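Local coordinates for putative uncharacterized protein PH1500 (Pyrococcus horikoshii, PDB 4UZR) that is of unknown function, possibly binds ATP, and assembles into hexamers and dodecamers built on a 12-bladed beta-propeller, at residues E13-F18 with I39-K44; L92-T97 with V102-Q107. All blocks are in the same frame, centred on the assembly; numbering follows the deposited sequence.

Interaction 1. Residues E13-F18 with I39-K44; sequences ELPPDF and ISILGK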
loop_
_atom_site.group_PDB
_atom_site.type_symbol
_atom_site.label_atom_id
_atom_site.label_comp_id
_atom_site.label_asym_id
_atom_site.label_seq_id
_atom_site.Cartn_x
_atom_site.Cartn_y
_atom_site.Cartn_z
ATOM N N GLU A 13 -28.263 -12.202 -25.866
ATOM C CA GLU A 13 -28.023 -12.133 -27.304
ATOM C C GLU A 13 -29.205 -11.522 -28.047
ATOM O O GLU A 13 -30.359 -11.862 -27.787
ATOM C CB GLU A 13 -27.722 -13.526 -27.858
ATOM C CG GLU A 13 -26.454 -14.147 -27.301
ATOM C CD GLU A 13 -26.190 -15.524 -27.865
ATOM O OE1 GLU A 13 -26.878 -15.908 -28.835
ATOM O OE2 GLU A 13 -25.293 -16.221 -27.342
ATOM N N LEU A 14 -28.908 -10.616 -28.974
ATOM C CA LEU A 14 -29.945 -9.900 -29.709
ATOM C C LEU A 14 -29.951 -10.250 -31.193
ATOM O O LEU A 14 -28.902 -10.501 -31.784
ATOM C CB LEU A 14 -29.747 -8.390 -29.558
ATOM C CG LEU A 14 -29.763 -7.812 -28.143
ATOM C CD1 LEU A 14 -29.417 -6.334 -28.181
ATOM C CD2 LEU A 14 -31.118 -8.032 -27.492
ATOM N N PRO A 15 -31.144 -10.264 -31.804
ATOM C CA PRO A 15 -31.227 -10.324 -33.265
ATOM C C PRO A 15 -30.696 -9.012 -33.830
ATOM O O PRO A 15 -30.874 -7.974 -33.195
ATOM C CB PRO A 15 -32.728 -10.451 -33.523
ATOM C CG PRO A 15 -33.367 -9.840 -32.329
ATOM C CD PRO A 15 -32.476 -10.199 -31.179
ATOM N N PRO A 16 -30.028 -9.056 -34.990
ATOM C CA PRO A 16 -29.347 -7.871 -35.525
ATOM C C PRO A 16 -30.296 -6.742 -35.942
ATOM O O PRO A 16 -29.855 -5.601 -36.076
ATOM C CB PRO A 16 -28.570 -8.408 -36.737
ATOM C CG PRO A 16 -28.903 -9.869 -36.848
ATOM C CD PRO A 16 -30.051 -10.171 -35.949
ATOM N N ASP A 17 -31.571 -7.058 -36.148
ATOM C CA ASP A 17 -32.550 -6.063 -36.587
ATOM C C ASP A 17 -33.464 -5.539 -35.472
ATOM O O ASP A 17 -34.507 -4.949 -35.754
ATOM C CB ASP A 17 -33.387 -6.617 -37.744
ATOM C CG ASP A 17 -34.107 -7.899 -37.381
ATOM O OD1 ASP A 17 -33.621 -8.622 -36.486
ATOM O OD2 ASP A 17 -35.155 -8.190 -37.996
ATOM N N PHE A 18 -33.078 -5.763 -34.217
ATOM C CA PHE A 18 -33.876 -5.330 -33.063
ATOM C C PHE A 18 -34.091 -3.814 -33.025
ATOM O O PHE A 18 -35.104 -3.317 -32.509
ATOM C CB PHE A 18 -33.229 -5.799 -31.754
ATOM C CG PHE A 18 -32.022 -4.993 -31.345
ATOM C CD1 PHE A 18 -30.791 -5.207 -31.941
ATOM C CD2 PHE A 18 -32.121 -4.024 -30.359
ATOM C CE1 PHE A 18 -29.682 -4.470 -31.563
ATOM C CE2 PHE A 18 -31.019 -3.281 -29.978
ATOM C CZ PHE A 18 -29.798 -3.505 -30.581
ATOM N N ILE A 39 -38.554 -3.132 -24.202
ATOM C CA ILE A 39 -38.950 -3.434 -25.575
ATOM C C ILE A 39 -39.096 -4.937 -25.809
ATOM O O ILE A 39 -38.232 -5.723 -25.425
ATOM C CB ILE A 39 -37.951 -2.821 -26.584
ATOM C CG1 ILE A 39 -38.312 -1.360 -26.859
ATOM C CG2 ILE A 39 -37.920 -3.618 -27.881
ATOM C CD1 ILE A 39 -37.131 -0.419 -26.819
ATOM N N SER A 40 -40.202 -5.330 -26.430
ATOM C CA SER A 40 -40.465 -6.738 -26.707
ATOM C C SER A 40 -39.641 -7.262 -27.878
ATOM O O SER A 40 -39.748 -6.769 -29.000
ATOM C CB SER A 40 -41.952 -6.966 -26.978
ATOM O OG SER A 40 -42.219 -8.343 -27.186
ATOM N N ILE A 41 -38.820 -8.270 -27.601
ATOM C CA ILE A 41 -38.038 -8.944 -28.627
ATOM C C ILE A 41 -38.307 -10.443 -28.574
ATOM O O ILE A 41 -38.138 -11.075 -27.528
ATOM C CB ILE A 41 -36.531 -8.694 -28.441
ATOM C CG1 ILE A 41 -36.219 -7.203 -28.581
ATOM C CG2 ILE A 41 -35.728 -9.503 -29.445
ATOM C CD1 ILE A 41 -34.755 -6.868 -28.420
ATOM N N LEU A 42 -38.731 -10.999 -29.706
ATOM C CA LEU A 42 -39.049 -12.422 -29.827
ATOM C C LEU A 42 -40.043 -12.911 -28.772
ATOM O O LEU A 42 -40.049 -14.090 -28.416
ATOM C CB LEU A 42 -37.773 -13.271 -29.789
ATOM C CG LEU A 42 -36.723 -12.969 -30.861
ATOM C CD1 LEU A 42 -35.455 -13.773 -30.614
ATOM C CD2 LEU A 42 -37.275 -13.246 -32.250
ATOM N N GLY A 43 -40.883 -12.005 -28.280
ATOM C CA GLY A 43 -41.901 -12.360 -27.308
ATOM C C GLY A 43 -41.495 -12.156 -25.860
ATOM O O GLY A 43 -42.266 -12.454 -24.947
ATOM N N LYS A 44 -40.287 -11.647 -25.640
ATOM C CA LYS A 44 -39.808 -11.413 -24.281
ATOM C C LYS A 44 -39.353 -9.971 -24.102
ATOM O O LYS A 44 -38.684 -9.412 -24.966
ATOM C CB LYS A 44 -38.659 -12.368 -23.948
#

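Interaction 2. Residues L92-T97 with V102-Q107; sequences LIVVIT and VLIFNQ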
loop_
_atom_site.group_PDB
_atom_site.type_symbol
_atom_site.label_atom_id
_atom_site.label_comp_id
_atom_site.label_asym_id
_atom_site.label_seq_id
_atom_site.Cartn_x
_atom_site.Cartn_y
_atom_site.Cartn_z
ATOM N N LEU A 92 -14.491 12.201 -3.590
ATOM C CA LEU A 92 -14.968 13.541 -3.279
ATOM C C LEU A 92 -14.737 14.481 -4.456
ATOM O O LEU A 92 -13.636 14.556 -4.996
ATOM C CB LEU A 92 -14.253 14.098 -2.046
ATOM C CG LEU A 92 -14.912 13.983 -0.671
ATOM C CD1 LEU A 92 -14.387 15.082 0.242
ATOM C CD2 LEU A 92 -16.427 14.043 -0.770
ATOM N N ILE A 93 -15.782 15.197 -4.848
ATOM C CA ILE A 93 -15.660 16.217 -5.878
ATOM C C ILE A 93 -16.008 17.571 -5.266
ATOM O O ILE A 93 -17.123 17.776 -4.797
ATOM C CB ILE A 93 -16.576 15.917 -7.085
ATOM C CG1 ILE A 93 -16.275 14.526 -7.646
ATOM C CG2 ILE A 93 -16.400 16.967 -8.171
ATOM C CD1 ILE A 93 -17.290 14.033 -8.651
ATOM N N VAL A 94 -15.038 18.480 -5.240
ATOM C CA VAL A 94 -15.233 19.788 -4.620
ATOM C C VAL A 94 -15.231 20.886 -5.677
ATOM O O VAL A 94 -14.287 21.005 -6.456
ATOM C CB VAL A 94 -14.146 20.085 -3.563
ATOM C CG1 VAL A 94 -14.347 21.471 -2.965
ATOM C CG2 VAL A 94 -14.166 19.029 -2.469
ATOM N N VAL A 95 -16.298 21.682 -5.699
ATOM C CA VAL A 95 -16.482 22.729 -6.700
ATOM C C VAL A 95 -16.532 24.110 -6.057
ATOM O O VAL A 95 -17.203 24.307 -5.044
ATOM C CB VAL A 95 -17.787 22.512 -7.498
ATOM C CG1 VAL A 95 -17.968 23.594 -8.556
ATOM C CG2 VAL A 95 -17.801 21.132 -8.124
ATOM N N ILE A 96 -15.811 25.058 -6.648
ATOM C CA ILE A 96 -15.819 26.442 -6.188
ATOM C C ILE A 96 -16.282 27.340 -7.330
ATOM O O ILE A 96 -15.758 27.244 -8.436
ATOM C CB ILE A 96 -14.416 26.883 -5.737
ATOM C CG1 ILE A 96 -13.811 25.849 -4.785
ATOM C CG2 ILE A 96 -14.472 28.250 -5.080
ATOM C CD1 ILE A 96 -12.315 26.002 -4.588
ATOM N N THR A 97 -17.264 28.202 -7.069
ATOM C CA THR A 97 -17.834 29.041 -8.127
ATOM C C THR A 97 -17.250 30.450 -8.140
ATOM O O THR A 97 -16.423 30.803 -7.299
ATOM C CB THR A 97 -19.365 29.150 -8.024
ATOM O OG1 THR A 97 -19.713 30.078 -6.989
ATOM C CG2 THR A 97 -19.990 27.789 -7.743
ATOM N N VAL A 102 -19.185 27.118 -2.454
ATOM C CA VAL A 102 -18.519 25.823 -2.396
ATOM C C VAL A 102 -19.539 24.691 -2.329
ATOM O O VAL A 102 -20.409 24.674 -1.455
ATOM C CB VAL A 102 -17.568 25.726 -1.192
ATOM C CG1 VAL A 102 -16.924 24.349 -1.134
ATOM C CG2 VAL A 102 -16.504 26.809 -1.272
ATOM N N LEU A 103 -19.428 23.753 -3.265
ATOM C CA LEU A 103 -20.323 22.603 -3.321
ATOM C C LEU A 103 -19.532 21.302 -3.270
ATOM O O LEU A 103 -18.533 21.143 -3.968
ATOM C CB LEU A 103 -21.174 22.651 -4.589
ATOM C CG LEU A 103 -22.123 23.846 -4.706
ATOM C CD1 LEU A 103 -21.561 24.896 -5.653
ATOM C CD2 LEU A 103 -23.493 23.385 -5.167
ATOM N N ILE A 104 -19.989 20.370 -2.441
ATOM C CA ILE A 104 -19.307 19.096 -2.265
ATOM C C ILE A 104 -20.193 17.922 -2.673
ATOM O O ILE A 104 -21.312 17.761 -2.164
ATOM C CB ILE A 104 -18.838 18.910 -0.809
ATOM C CG1 ILE A 104 -17.901 20.051 -0.405
ATOM C CG2 ILE A 104 -18.143 17.567 -0.638
ATOM C CD1 ILE A 104 -17.565 20.072 1.069
ATOM N N PHE A 105 -19.672 17.122 -3.601
ATOM C CA PHE A 105 -20.346 15.947 -4.136
ATOM C C PHE A 105 -19.542 14.688 -3.824
ATOM O O PHE A 105 -18.340 14.758 -3.561
ATOM C CB PHE A 105 -20.467 16.053 -5.659
ATOM C CG PHE A 105 -21.224 17.259 -6.136
ATOM C CD1 PHE A 105 -22.597 17.208 -6.310
ATOM C CD2 PHE A 105 -20.558 18.438 -6.434
ATOM C CE1 PHE A 105 -23.295 18.314 -6.761
ATOM C CE2 PHE A 105 -21.251 19.550 -6.886
ATOM C CZ PHE A 105 -22.622 19.487 -7.048
ATOM N N ASN A 106 -20.205 13.535 -3.860
ATOM C CA ASN A 106 -19.500 12.255 -3.806
ATOM C C ASN A 106 -19.267 11.692 -5.206
ATOM O O ASN A 106 -19.477 12.384 -6.202
ATOM C CB ASN A 106 -20.223 11.239 -2.913
ATOM C CG ASN A 106 -21.605 10.875 -3.427
ATOM O OD1 ASN A 106 -22.044 11.353 -4.472
ATOM N ND2 ASN A 106 -22.297 10.012 -2.691
ATOM N N GLN A 107 -18.846 10.433 -5.279
ATOM C CA GLN A 107 -18.506 9.809 -6.555
ATOM C C GLN A 107 -19.729 9.499 -7.425
ATOM O O GLN A 107 -19.587 9.136 -8.591
ATOM C CB GLN A 107 -17.688 8.538 -6.322
#

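Interaction 1. Residues E13-F18 with I39-K44
Ile41 reaches from the end of strand 36-41 into the bend made by Leu14, Pro15 and Phe18, and the contact is wholly apolar. Ile41 CG2 rests on the proline ring, 3.7 Å from Pro15 CG, with Pro15 CD almost as near. The longer branch, fully extended at chi2 -180°, brings CD1 against two other neighbours: Ile41 CD1 lies 3.8 Å from Phe18 CB and 3.9 Å from Leu14 CD2, the leucine and isoleucine side chains crossing at about a right angle. A second apolar layer lies within 13-18, where Leu14 CD1 sits 3.7 Å above the centre of the Phe18 ring. Phe48 of strand 44-54 also touches Leu14 and Ile41. With only a methyl at this position, an alanine would probably open a gap beside Pro15 and take from Leu14 and Phe18 CB the cover of CD1. Each segment is folded by backbone bonds of its own: a type I turn closes with Phe18 N to Pro15 O, and 41-44 is joined by paired bonds between Ile41 and Lys44. The Ile41-Lys44 pairing is that of a two-residue beta hairpin with a type I' turn, joining strands 36-41 and 44-54 in the CDC48 domain 2-like part of the chain.

Interaction 2. Residues L92-T97 with V102-Q107
Phe105 and Ile93 face each other as a hydrogen-bonded pair of antiparallel strands, joined by two backbone bonds, Phe105 N to Ile93 O and Ile93 N to Phe105 O, both 2.9 Å. The phenylalanine side chain can be followed outward from its first carbon: Phe105 CB lies 3.9 Å from Ile93 O and close to Ile93 CB. CG stands anti to the carbonyl carbon (chi1 -59°), and the ring is turned so that its CD2 edge runs along strand 92-97. Phe105 CD2 passes Ile93 O at 3.9 Å, with the oxygen near the ring plane, and Phe105 CE2 then meets Val95 CG2 at 4.0 Å, again at the edge. This is the central hairpin of a four-stranded antiparallel sheet, strands 83-89, 92-97, 101-106 and 111-116, an up-and-down meander consistent with one blade of the 12-bladed beta-propeller. Val95 and Leu103 form the next hydrogen-bonded pair on the face of Phe105, and farther on Thr97 CG2 lies 3.9 Å from Leu103 CD1, while Thr97 OG1 bonds across the turn to Glu101 N at the start of strand 101-106. The other face carries Leu92, Val94, Val102 and Ile104: Leu92 CD2 reaches Ile104 CG2 at 3.9 Å, and Val130 of strand 129-133 packs on both residues. Leu138 of a neighbouring subunit touches Ile93 and Val95 on the Phe105 side.

In the fold
After strand 3-8 the chain enters the loop that holds 13-18, runs through helix 18-26, and returns along strand 36-41, where interaction 1 closes a loop of 20 intervening residues and ties the approach to the helix to an outermost strand of the mixed sheet. Strands 44-54 and 65-69 complete that sheet before the chain passes on to the antiparallel sheet. There interaction 2 closes a much shorter loop, with four residues between the segments, where neighbouring strands turn back on each other. The two contacts follow in series, neither nesting nor crossing. Their centres are 42 Å apart on opposite sides of the chain's centre, and each lies close to another subunit of the assembly.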